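Local coordinates for protein pectate lyase (Pectobacterium carotovorum, PDB 4U49) that cleaves polygalacturonate, and probably also highly methylated pectins, by calcium-dependent beta-elimination, leaving unsaturated oligosaccharides, at residues Lys30-Thr41 / Arg73-Ser84; Gly285-Val293 / Tyr328-Cys337. All blocks are in the same frame, centred on the assembly; numbering follows the deposited sequence.

Contact 1 (Lys30-Thr41 / Arg73-Ser84); sequences KKDNATYLSWST and RTFTDLTANPQS
The indole of Trp39 lies with one face against the backbone of Arg73 and Thr74: Arg73 C sits over the centre of the ring system, Thr74 N nearer its rim, and Arg73 CA makes a CH-pi contact 4.0 Å from the centroid of the five-membered ring. With CG between the backbone N and the carbonyl carbon (chi1 60°), the ring folds over the neighbouring strand; its NE1 pairs with Gln49. The Arg73 guanidinium carries the methyl of Thr41, CG2 to NH2 3.7 Å, on one face, while two waters lie in its plane at the edge and bridge NE to Thr41 N and NH2 to Thr41 O; Ser70 pairs with it too. At the edge of the Tyr36 ring lies Thr76 OG1, 3.4 Å from CD1, the two side chains running side by side; Tyr36 OH continues to Asn277 and Thr247 of the beta-helix. Backbone bonds hold the strands together, the shortest from Leu37 N to Phe75 O, 2.7 Å and nearly straight at 175°. Past this pairing, extended Lys30, on strand 24-31, brings NZ to Pro82 O (3.0 Å), above the carbonyl plane, and a water links NZ to Asn81 O. Asp77, in a salt bridge with Arg53, accepts from Thr79 N in an Asx turn. Strands 34-41 and 74-77 are antiparallel neighbours in a three-stranded sheet. One side, with Leu37, Trp39 and Phe75, packs on strands 46-54 and 62-68; the other bonds to the beta-helix through Tyr36, Ser38 (to Asn189) and Thr74 (to Asn243), the arrangement of a two-sheet beta-sandwich docked on a pectate lyase solenoid.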
loop_
_atom_site.group_PDB
_atom_site.type_symbol
_atom_site.label_atom_id
_atom_site.label_comp_id
_atom_site.label_asym_id
_atom_site.label_seq_id
_atom_site.Cartn_x
_atom_site.Cartn_y
_atom_site.Cartn_z
ATOM N N LYS A 30 -4.510 -12.009 -9.531
ATOM C CA LYS A 30 -5.563 -11.975 -10.538
ATOM C C LYS A 30 -6.901 -11.863 -9.820
ATOM O O LYS A 30 -7.376 -12.825 -9.215
ATOM C CB LYS A 30 -5.509 -13.216 -11.434
ATOM C CG LYS A 30 -6.463 -13.172 -12.620
ATOM C CD LYS A 30 -6.209 -14.320 -13.584
ATOM C CE LYS A 30 -7.283 -14.373 -14.660
ATOM N NZ LYS A 30 -6.993 -15.417 -15.682
ATOM N N LYS A 31 -7.494 -10.677 -9.884
ATOM C CA LYS A 31 -8.623 -10.326 -9.032
ATOM C C LYS A 31 -9.317 -9.077 -9.561
ATOM O O LYS A 31 -8.678 -8.234 -10.189
ATOM C CB LYS A 31 -8.144 -10.099 -7.596
ATOM C CG LYS A 31 -9.241 -9.902 -6.564
ATOM C CD LYS A 31 -9.864 -11.221 -6.161
ATOM C CE LYS A 31 -9.968 -11.333 -4.648
ATOM N NZ LYS A 31 -8.628 -11.249 -4.000
ATOM N N ASP A 32 -10.621 -8.972 -9.307
ATOM C CA ASP A 32 -11.409 -7.799 -9.682
ATOM C C ASP A 32 -11.308 -7.477 -11.176
ATOM O O ASP A 32 -11.187 -6.313 -11.559
ATOM C CB ASP A 32 -10.978 -6.584 -8.852
ATOM C CG ASP A 32 -11.085 -6.832 -7.356
ATOM O OD1 ASP A 32 -10.108 -6.546 -6.631
ATOM O OD2 ASP A 32 -12.148 -7.307 -6.900
ATOM N N ASN A 33 -11.352 -8.521 -12.004
ATOM C CA ASN A 33 -11.311 -8.392 -13.463
ATOM C C ASN A 33 -10.047 -7.701 -13.966
ATOM O O ASN A 33 -10.093 -6.895 -14.896
ATOM C CB ASN A 33 -12.545 -7.644 -13.970
ATOM C CG ASN A 33 -13.838 -8.238 -13.450
ATOM O OD1 ASN A 33 -14.671 -7.535 -12.879
ATOM N ND2 ASN A 33 -14.008 -9.542 -13.639
ATOM N N ALA A 34 -8.921 -8.034 -13.345
ATOM C CA ALA A 34 -7.630 -7.474 -13.722
ATOM C C ALA A 34 -6.519 -8.373 -13.206
ATOM O O ALA A 34 -6.753 -9.221 -12.347
ATOM C CB ALA A 34 -7.474 -6.067 -13.170
ATOM N N THR A 35 -5.312 -8.195 -13.733
ATOM C CA THR A 35 -4.150 -8.880 -13.178
ATOM C C THR A 35 -3.134 -7.850 -12.694
ATOM O O THR A 35 -2.620 -7.050 -13.478
ATOM C CB THR A 35 -3.497 -9.833 -14.199
ATOM O OG1 THR A 35 -4.408 -10.897 -14.508
ATOM C CG2 THR A 35 -2.217 -10.430 -13.625
ATOM N N TYR A 36 -2.871 -7.864 -11.392
ATOM C CA TYR A 36 -1.957 -6.910 -10.784
ATOM C C TYR A 36 -0.582 -7.519 -10.598
ATOM O O TYR A 36 -0.447 -8.607 -10.042
ATOM C CB TYR A 36 -2.500 -6.423 -9.440
ATOM C CG TYR A 36 -3.855 -5.775 -9.555
ATOM C CD1 TYR A 36 -3.978 -4.450 -9.949
ATOM C CD2 TYR A 36 -5.015 -6.492 -9.285
ATOM C CE1 TYR A 36 -5.213 -3.851 -10.066
ATOM C CE2 TYR A 36 -6.259 -5.901 -9.400
ATOM C CZ TYR A 36 -6.352 -4.580 -9.791
ATOM O OH TYR A 36 -7.584 -3.978 -9.907
ATOM N N LEU A 37 0.431 -6.812 -11.080
ATOM C CA LEU A 37 1.816 -7.214 -10.878
ATOM C C LEU A 37 2.412 -6.371 -9.763
ATOM O O LEU A 37 2.140 -5.182 -9.669
ATOM C CB LEU A 37 2.633 -7.049 -12.162
ATOM C CG LEU A 37 2.573 -8.146 -13.229
ATOM C CD1 LEU A 37 1.160 -8.382 -13.737
ATOM C CD2 LEU A 37 3.506 -7.790 -14.380
ATOM N N SER A 38 3.216 -6.993 -8.911
ATOM C CA SER A 38 3.912 -6.265 -7.863
ATOM C C SER A 38 5.275 -6.902 -7.656
ATOM O O SER A 38 5.400 -8.126 -7.675
ATOM C CB SER A 38 3.099 -6.270 -6.564
ATOM O OG SER A 38 3.752 -5.532 -5.548
ATOM N N TRP A 39 6.302 -6.085 -7.461
ATOM C CA TRP A 39 7.639 -6.642 -7.324
ATOM C C TRP A 39 8.544 -5.837 -6.410
ATOM O O TRP A 39 8.296 -4.666 -6.136
ATOM C CB TRP A 39 8.296 -6.790 -8.705
ATOM C CG TRP A 39 8.469 -5.509 -9.483
ATOM C CD1 TRP A 39 9.578 -4.706 -9.512
ATOM C CD2 TRP A 39 7.516 -4.904 -10.374
ATOM N NE1 TRP A 39 9.367 -3.636 -10.353
ATOM C CE2 TRP A 39 8.113 -3.733 -10.886
ATOM C CE3 TRP A 39 6.215 -5.234 -10.768
ATOM C CZ2 TRP A 39 7.447 -2.895 -11.783
ATOM C CZ3 TRP A 39 5.562 -4.398 -11.662
ATOM C CH2 TRP A 39 6.180 -3.246 -12.160
ATOM N N SER A 40 9.589 -6.493 -5.924
ATOM C CA SER A 40 10.657 -5.812 -5.215
ATOM C C SER A 40 11.966 -6.119 -5.919
ATOM O O SER A 40 12.169 -7.228 -6.412
ATOM C CB SER A 40 10.727 -6.247 -3.753
ATOM O OG SER A 40 11.153 -7.593 -3.653
ATOM N N THR A 41 12.853 -5.135 -5.969
ATOM C CA THR A 41 14.156 -5.337 -6.576
ATOM C C THR A 41 15.230 -4.689 -5.707
ATOM O O THR A 41 14.971 -3.706 -5.010
ATOM C CB THR A 41 14.210 -4.761 -8.011
ATOM O OG1 THR A 41 15.438 -5.148 -8.644
ATOM C CG2 THR A 41 14.099 -3.244 -7.993
ATOM N N ARG A 73 6.667 -0.039 -8.661
ATOM C CA ARG A 73 6.903 -1.426 -8.276
ATOM C C ARG A 73 5.631 -2.252 -8.442
ATOM O O ARG A 73 5.520 -3.356 -7.907
ATOM C CB ARG A 73 7.414 -1.512 -6.832
ATOM C CG ARG A 73 8.796 -0.885 -6.619
ATOM C CD ARG A 73 9.877 -1.611 -7.410
ATOM N NE ARG A 73 11.216 -1.101 -7.115
ATOM C CZ ARG A 73 11.835 -0.162 -7.826
ATOM N NH1 ARG A 73 11.241 0.378 -8.882
ATOM N NH2 ARG A 73 13.054 0.236 -7.483
ATOM N N THR A 74 4.669 -1.696 -9.177
ATOM C CA THR A 74 3.459 -2.417 -9.553
ATOM C C THR A 74 3.068 -2.126 -10.996
ATOM O O THR A 74 3.536 -1.159 -11.592
ATOM C CB THR A 74 2.251 -2.049 -8.671
ATOM O OG1 THR A 74 1.824 -0.719 -8.986
ATOM C CG2 THR A 74 2.591 -2.146 -7.195
ATOM N N PHE A 75 2.198 -2.967 -11.544
ATOM C CA PHE A 75 1.604 -2.725 -12.851
ATOM C C PHE A 75 0.237 -3.387 -12.924
ATOM O O PHE A 75 0.053 -4.498 -12.430
ATOM C CB PHE A 75 2.501 -3.248 -13.976
ATOM C CG PHE A 75 1.894 -3.111 -15.346
ATOM C CD1 PHE A 75 1.912 -1.890 -16.002
ATOM C CD2 PHE A 75 1.302 -4.197 -15.974
ATOM C CE1 PHE A 75 1.352 -1.755 -17.259
ATOM C CE2 PHE A 75 0.738 -4.066 -17.231
ATOM C CZ PHE A 75 0.764 -2.843 -17.873
ATOM N N THR A 76 -0.718 -2.703 -13.547
ATOM C CA THR A 76 -2.060 -3.249 -13.716
ATOM C C THR A 76 -2.301 -3.651 -15.167
ATOM O O THR A 76 -2.283 -2.808 -16.061
ATOM C CB THR A 76 -3.146 -2.242 -13.291
ATOM O OG1 THR A 76 -2.989 -1.915 -11.904
ATOM C CG2 THR A 76 -4.532 -2.834 -13.511
ATOM N N ASP A 77 -2.530 -4.940 -15.396
ATOM C CA ASP A 77 -2.795 -5.446 -16.737
ATOM C C ASP A 77 -4.295 -5.593 -16.964
ATOM O O ASP A 77 -4.947 -6.433 -16.343
ATOM C CB ASP A 77 -2.082 -6.786 -16.959
ATOM C CG ASP A 77 -2.256 -7.318 -18.374
ATOM O OD1 ASP A 77 -1.843 -8.468 -18.632
ATOM O OD2 ASP A 77 -2.806 -6.596 -19.231
ATOM N N LEU A 78 -4.832 -4.773 -17.862
ATOM C CA LEU A 78 -6.258 -4.796 -18.171
ATOM C C LEU A 78 -6.548 -5.399 -19.545
ATOM O O LEU A 78 -7.700 -5.464 -19.966
ATOM C CB LEU A 78 -6.837 -3.380 -18.098
ATOM C CG LEU A 78 -6.781 -2.684 -16.737
ATOM C CD1 LEU A 78 -7.415 -1.303 -16.811
ATOM C CD2 LEU A 78 -7.464 -3.526 -15.676
ATOM N N THR A 79 -5.505 -5.849 -20.237
ATOM C CA THR A 79 -5.658 -6.314 -21.614
ATOM C C THR A 79 -5.568 -7.835 -21.755
ATOM O O THR A 79 -5.742 -8.372 -22.850
ATOM C CB THR A 79 -4.600 -5.682 -22.539
ATOM O OG1 THR A 79 -3.297 -6.160 -22.182
ATOM C CG2 THR A 79 -4.627 -4.162 -22.435
ATOM N N ALA A 80 -5.293 -8.525 -20.655
ATOM C CA ALA A 80 -5.141 -9.975 -20.691
ATOM C C ALA A 80 -6.487 -10.679 -20.846
ATOM O O ALA A 80 -7.504 -10.200 -20.349
ATOM C CB ALA A 80 -4.434 -10.462 -19.437
ATOM N N ASN A 81 -6.482 -11.816 -21.537
ATOM C CA ASN A 81 -7.678 -12.646 -21.669
ATOM C C ASN A 81 -8.045 -13.266 -20.322
ATOM O O ASN A 81 -7.276 -14.050 -19.767
ATOM C CB ASN A 81 -7.455 -13.739 -22.722
ATOM C CG ASN A 81 -8.737 -14.462 -23.111
ATOM O OD1 ASN A 81 -9.699 -14.518 -22.346
ATOM N ND2 ASN A 81 -8.746 -15.031 -24.310
ATOM N N PRO A 82 -9.229 -12.913 -19.794
ATOM C CA PRO A 82 -9.699 -13.383 -18.484
ATOM C C PRO A 82 -9.737 -14.907 -18.351
ATOM O O PRO A 82 -9.533 -15.426 -17.255
ATOM C CB PRO A 82 -11.115 -12.803 -18.395
ATOM C CG PRO A 82 -11.093 -11.616 -19.291
ATOM C CD PRO A 82 -10.196 -12.000 -20.428
ATOM N N GLN A 83 -9.992 -15.610 -19.452
ATOM C CA GLN A 83 -10.119 -17.065 -19.417
ATOM C C GLN A 83 -8.770 -17.780 -19.464
ATOM O O GLN A 83 -8.678 -18.963 -19.143
ATOM C CB GLN A 83 -10.993 -17.547 -20.579
ATOM C CG GLN A 83 -12.462 -17.182 -20.449
ATOM C CD GLN A 83 -13.286 -17.642 -21.638
ATOM O OE1 GLN A 83 -12.768 -17.810 -22.743
ATOM N NE2 GLN A 83 -14.578 -17.856 -21.414
ATOM N N SER A 84 -7.727 -17.062 -19.865
ATOM C CA SER A 84 -6.418 -17.675 -20.056
ATOM C C SER A 84 -5.541 -17.572 -18.812
ATOM O O SER A 84 -5.714 -16.670 -17.989
ATOM C CB SER A 84 -5.694 -17.030 -21.242
ATOM O OG SER A 84 -6.471 -17.091 -22.427
HETATM O O HOH W 1 -6.078 -13.107 -17.428
HETATM O O HOH W 2 12.050 -2.637 -4.991
HETATM O O HOH W 3 14.751 -0.603 -5.233
#

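Contact 2 (Gly285-Val293 / Tyr328-Cys337); sequences GVNRNFGDV and YGEFWDTKNC
The backbones of 285-293 and 328-337 come closest where Val293 passes Asn336, their CA atoms 4.4 Å apart, with Val293 CA directed at Asn336 O in a CA-H...O contact and no ladder of bonds between strands. The Asn336 amide packs against the turn made by residues 287-292. Its ND2 donates to Asp292 O at 2.7 Å, almost straight (168°), and that oxygen lies in the plane of the amide. The other end of the amide is held too: Lys335 NZ donates to Asn336 OD1, so both ends of the group have a partner and its rotation is fixed. Behind it, Asn336 CB rests on Val286 CG2, 3.9 Å away, and the same methyl touches Cys337 SG, which forms the disulfide with Cys312. Asp292 braces the turn from within, its OD2 accepting from Asn287 N and from Ser256.

On the outer side Arg288 reaches across to Tyr328. CG stands anti to the backbone N (chi1 176°) and the chain bends only at chi3, which lays the guanidinium flat on the phenol ring, centres 3.6 Å apart and planes 6° from parallel, a cation-pi stack. Phe331 meets its edge, CZ 3.5 Å from NH2, with its ring nearly perpendicular to the guanidinium. Glu314 on strand 312-315 takes NE in a salt bridge, probably balancing its charge. Tyr328 and Gly329 together face Glu314 in a classic beta bulge. Strands 282-287 and 327-330 flank strand 312-315 on either side, and the whole is a side-chain bridge between a turn and the C-terminal chain at one end of a right-handed parallel beta-helix, the fold of pectate lyases.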
loop_
_atom_site.group_PDB
_atom_site.type_symbol
_atom_site.label_atom_id
_atom_site.label_comp_id
_atom_site.label_asym_id
_atom_site.label_seq_id
_atom_site.Cartn_x
_atom_site.Cartn_y
_atom_site.Cartn_z
ATOM N N GLY A 285 -7.331 12.213 5.452
ATOM C CA GLY A 285 -7.941 13.186 6.340
ATOM C C GLY A 285 -6.938 13.656 7.375
ATOM O O GLY A 285 -6.316 12.842 8.059
ATOM N N VAL A 286 -6.779 14.971 7.489
ATOM C CA VAL A 286 -5.784 15.548 8.389
ATOM C C VAL A 286 -6.411 16.513 9.393
ATOM O O VAL A 286 -7.373 17.213 9.080
ATOM C CB VAL A 286 -4.683 16.291 7.601
ATOM C CG1 VAL A 286 -3.848 15.304 6.790
ATOM C CG2 VAL A 286 -5.296 17.349 6.689
ATOM N N ASN A 287 -5.860 16.543 10.601
ATOM C CA ASN A 287 -6.265 17.524 11.602
ATOM C C ASN A 287 -5.512 18.830 11.418
ATOM O O ASN A 287 -4.310 18.901 11.675
ATOM C CB ASN A 287 -6.034 16.988 13.013
ATOM C CG ASN A 287 -6.938 15.821 13.343
ATOM O OD1 ASN A 287 -8.128 15.839 13.023
ATOM N ND2 ASN A 287 -6.378 14.794 13.976
ATOM N N ARG A 288 -6.229 19.859 10.978
ATOM C CA ARG A 288 -5.632 21.160 10.681
ATOM C C ARG A 288 -4.901 21.758 11.879
ATOM O O ARG A 288 -3.807 22.308 11.739
ATOM C CB ARG A 288 -6.710 22.135 10.197
ATOM C CG ARG A 288 -6.208 23.554 9.951
ATOM C CD ARG A 288 -7.369 24.519 9.746
ATOM N NE ARG A 288 -8.089 24.258 8.502
ATOM C CZ ARG A 288 -9.240 24.837 8.172
ATOM N NH1 ARG A 288 -9.808 25.706 8.998
ATOM N NH2 ARG A 288 -9.827 24.544 7.019
ATOM N N ASN A 289 -5.504 21.636 13.058
ATOM C CA ASN A 289 -4.972 22.277 14.253
ATOM C C ASN A 289 -3.794 21.534 14.886
ATOM O O ASN A 289 -3.029 22.121 15.652
ATOM C CB ASN A 289 -6.084 22.453 15.295
ATOM C CG ASN A 289 -6.793 21.150 15.632
ATOM O OD1 ASN A 289 -7.116 20.352 14.750
ATOM N ND2 ASN A 289 -7.040 20.932 16.918
ATOM N N PHE A 290 -3.639 20.253 14.565
ATOM C CA PHE A 290 -2.575 19.457 15.166
ATOM C C PHE A 290 -1.352 19.365 14.255
ATOM O O PHE A 290 -0.398 18.653 14.557
ATOM C CB PHE A 290 -3.086 18.057 15.519
ATOM C CG PHE A 290 -4.030 18.033 16.696
ATOM C CD1 PHE A 290 -3.905 18.959 17.719
ATOM C CD2 PHE A 290 -5.043 17.091 16.774
ATOM C CE1 PHE A 290 -4.769 18.943 18.801
ATOM C CE2 PHE A 290 -5.910 17.066 17.855
ATOM C CZ PHE A 290 -5.771 17.996 18.869
ATOM N N GLY A 291 -1.386 20.089 13.141
ATOM C CA GLY A 291 -0.217 20.220 12.287
ATOM C C GLY A 291 0.016 19.085 11.308
ATOM O O GLY A 291 1.060 19.042 10.656
ATOM N N ASP A 292 -0.948 18.173 11.203
ATOM C CA ASP A 292 -0.866 17.061 10.256
ATOM C C ASP A 292 -0.597 17.530 8.839
ATOM O O ASP A 292 -1.224 18.475 8.364
ATOM C CB ASP A 292 -2.164 16.253 10.234
ATOM C CG ASP A 292 -2.516 15.659 11.570
ATOM O OD1 ASP A 292 -1.684 15.692 12.499
ATOM O OD2 ASP A 292 -3.644 15.146 11.678
ATOM N N VAL A 293 0.313 16.848 8.153
ATOM C CA VAL A 293 0.579 17.165 6.760
ATOM C C VAL A 293 0.403 15.943 5.867
ATOM O O VAL A 293 1.065 14.923 6.053
ATOM C CB VAL A 293 2.004 17.726 6.562
ATOM C CG1 VAL A 293 2.305 17.880 5.081
ATOM C CG2 VAL A 293 2.156 19.065 7.277
ATOM N N TYR A 328 -13.861 20.289 7.707
ATOM C CA TYR A 328 -13.813 21.569 7.003
ATOM C C TYR A 328 -14.061 21.390 5.512
ATOM O O TYR A 328 -14.546 22.302 4.846
ATOM C CB TYR A 328 -12.467 22.270 7.208
ATOM C CG TYR A 328 -12.183 22.735 8.619
ATOM C CD1 TYR A 328 -11.102 22.229 9.327
ATOM C CD2 TYR A 328 -12.987 23.689 9.240
ATOM C CE1 TYR A 328 -10.826 22.651 10.610
ATOM C CE2 TYR A 328 -12.716 24.119 10.531
ATOM C CZ TYR A 328 -11.632 23.596 11.207
ATOM O OH TYR A 328 -11.343 24.004 12.489
ATOM N N GLY A 329 -13.709 20.219 4.989
ATOM C CA GLY A 329 -13.906 19.923 3.582
ATOM C C GLY A 329 -12.619 19.547 2.872
ATOM O O GLY A 329 -11.606 19.271 3.512
ATOM N N GLU A 330 -12.666 19.528 1.545
ATOM C CA GLU A 330 -11.503 19.173 0.738
ATOM C C GLU A 330 -10.666 20.406 0.418
ATOM O O GLU A 330 -11.205 21.462 0.084
ATOM C CB GLU A 330 -11.937 18.484 -0.555
ATOM C CG GLU A 330 -10.783 18.007 -1.418
ATOM C CD GLU A 330 -11.250 17.288 -2.666
ATOM O OE1 GLU A 330 -12.362 17.591 -3.147
ATOM O OE2 GLU A 330 -10.508 16.415 -3.163
ATOM N N PHE A 331 -9.347 20.268 0.514
ATOM C CA PHE A 331 -8.451 21.393 0.285
ATOM C C PHE A 331 -7.245 21.023 -0.565
ATOM O O PHE A 331 -6.809 19.870 -0.581
ATOM C CB PHE A 331 -7.980 21.974 1.617
ATOM C CG PHE A 331 -9.071 22.637 2.401
ATOM C CD1 PHE A 331 -9.326 23.988 2.247
ATOM C CD2 PHE A 331 -9.844 21.906 3.285
ATOM C CE1 PHE A 331 -10.332 24.598 2.966
ATOM C CE2 PHE A 331 -10.853 22.510 4.002
ATOM C CZ PHE A 331 -11.095 23.859 3.843
ATOM N N TRP A 332 -6.722 22.026 -1.264
ATOM C CA TRP A 332 -5.544 21.887 -2.111
ATOM C C TRP A 332 -4.538 22.986 -1.792
ATOM O O TRP A 332 -4.927 24.116 -1.493
ATOM C CB TRP A 332 -5.925 21.957 -3.593
ATOM C CG TRP A 332 -7.036 21.040 -3.983
ATOM C CD1 TRP A 332 -8.376 21.289 -3.887
ATOM C CD2 TRP A 332 -6.911 19.729 -4.542
ATOM N NE1 TRP A 332 -9.091 20.210 -4.346
ATOM C CE2 TRP A 332 -8.215 19.239 -4.757
ATOM C CE3 TRP A 332 -5.822 18.919 -4.880
ATOM C CZ2 TRP A 332 -8.461 17.977 -5.293
ATOM C CZ3 TRP A 332 -6.069 17.665 -5.416
ATOM C CH2 TRP A 332 -7.378 17.207 -5.616
ATOM N N ASP A 333 -3.252 22.649 -1.857
ATOM C CA ASP A 333 -2.170 23.622 -1.694
ATOM C C ASP A 333 -2.261 24.428 -0.397
ATOM O O ASP A 333 -2.058 25.644 -0.397
ATOM C CB ASP A 333 -2.141 24.574 -2.892
ATOM C CG ASP A 333 -1.928 23.846 -4.203
ATOM O OD1 ASP A 333 -0.963 23.058 -4.294
ATOM O OD2 ASP A 333 -2.737 24.043 -5.133
ATOM N N THR A 334 -2.573 23.750 0.702
ATOM C CA THR A 334 -2.590 24.386 2.013
ATOM C C THR A 334 -1.460 23.832 2.870
ATOM O O THR A 334 -0.765 22.902 2.458
ATOM C CB THR A 334 -3.925 24.168 2.740
ATOM O OG1 THR A 334 -4.118 22.765 2.963
ATOM C CG2 THR A 334 -5.081 24.713 1.912
ATOM N N LYS A 335 -1.284 24.393 4.063
ATOM C CA LYS A 335 -0.203 23.959 4.945
ATOM C C LYS A 335 -0.387 22.504 5.379
ATOM O O LYS A 335 0.592 21.797 5.621
ATOM C CB LYS A 335 -0.097 24.876 6.170
ATOM C CG LYS A 335 -1.318 24.892 7.075
ATOM C CD LYS A 335 -1.125 25.848 8.243
ATOM C CE LYS A 335 -2.346 25.879 9.158
ATOM N NZ LYS A 335 -2.572 24.581 9.855
ATOM N N ASN A 336 -1.635 22.050 5.450
ATOM C CA ASN A 336 -1.922 20.678 5.859
ATOM C C ASN A 336 -2.171 19.746 4.673
ATOM O O ASN A 336 -1.929 18.541 4.754
ATOM C CB ASN A 336 -3.127 20.647 6.803
ATOM C CG ASN A 336 -2.901 21.460 8.064
ATOM O OD1 ASN A 336 -3.350 22.598 8.168
ATOM N ND2 ASN A 336 -2.197 20.877 9.030
ATOM N N CYS A 337 -2.671 20.302 3.576
ATOM C CA CYS A 337 -2.891 19.509 2.376
ATOM C C CYS A 337 -1.916 19.923 1.282
ATOM O O CYS A 337 -2.242 20.731 0.413
ATOM C CB CYS A 337 -4.337 19.645 1.896
ATOM S SG CYS A 337 -5.552 18.848 2.998
#

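How the contacts relate
Contact 1 closes before contact 2 opens, so the two come in series along the chain, and they share no strand or sheet. Their centres are 34 Å apart, with about 20 Å between nearest atoms, on opposite sides of the chain's centre. Contact 1 belongs to the N-terminal antiparallel sheets, whose strand 34-41 lies against the beta-helix, with the Tyr36 side chain about 11 Å from that of Asn216, a calcium ligand in another structure of this protein though none is bound here. Contact 2 lies mainly in the turn after strand 282-287 and the chain after strand 327-330, away from the calcium site. One pairs N-terminal strands; the other joins a late turn to the C-terminal chain.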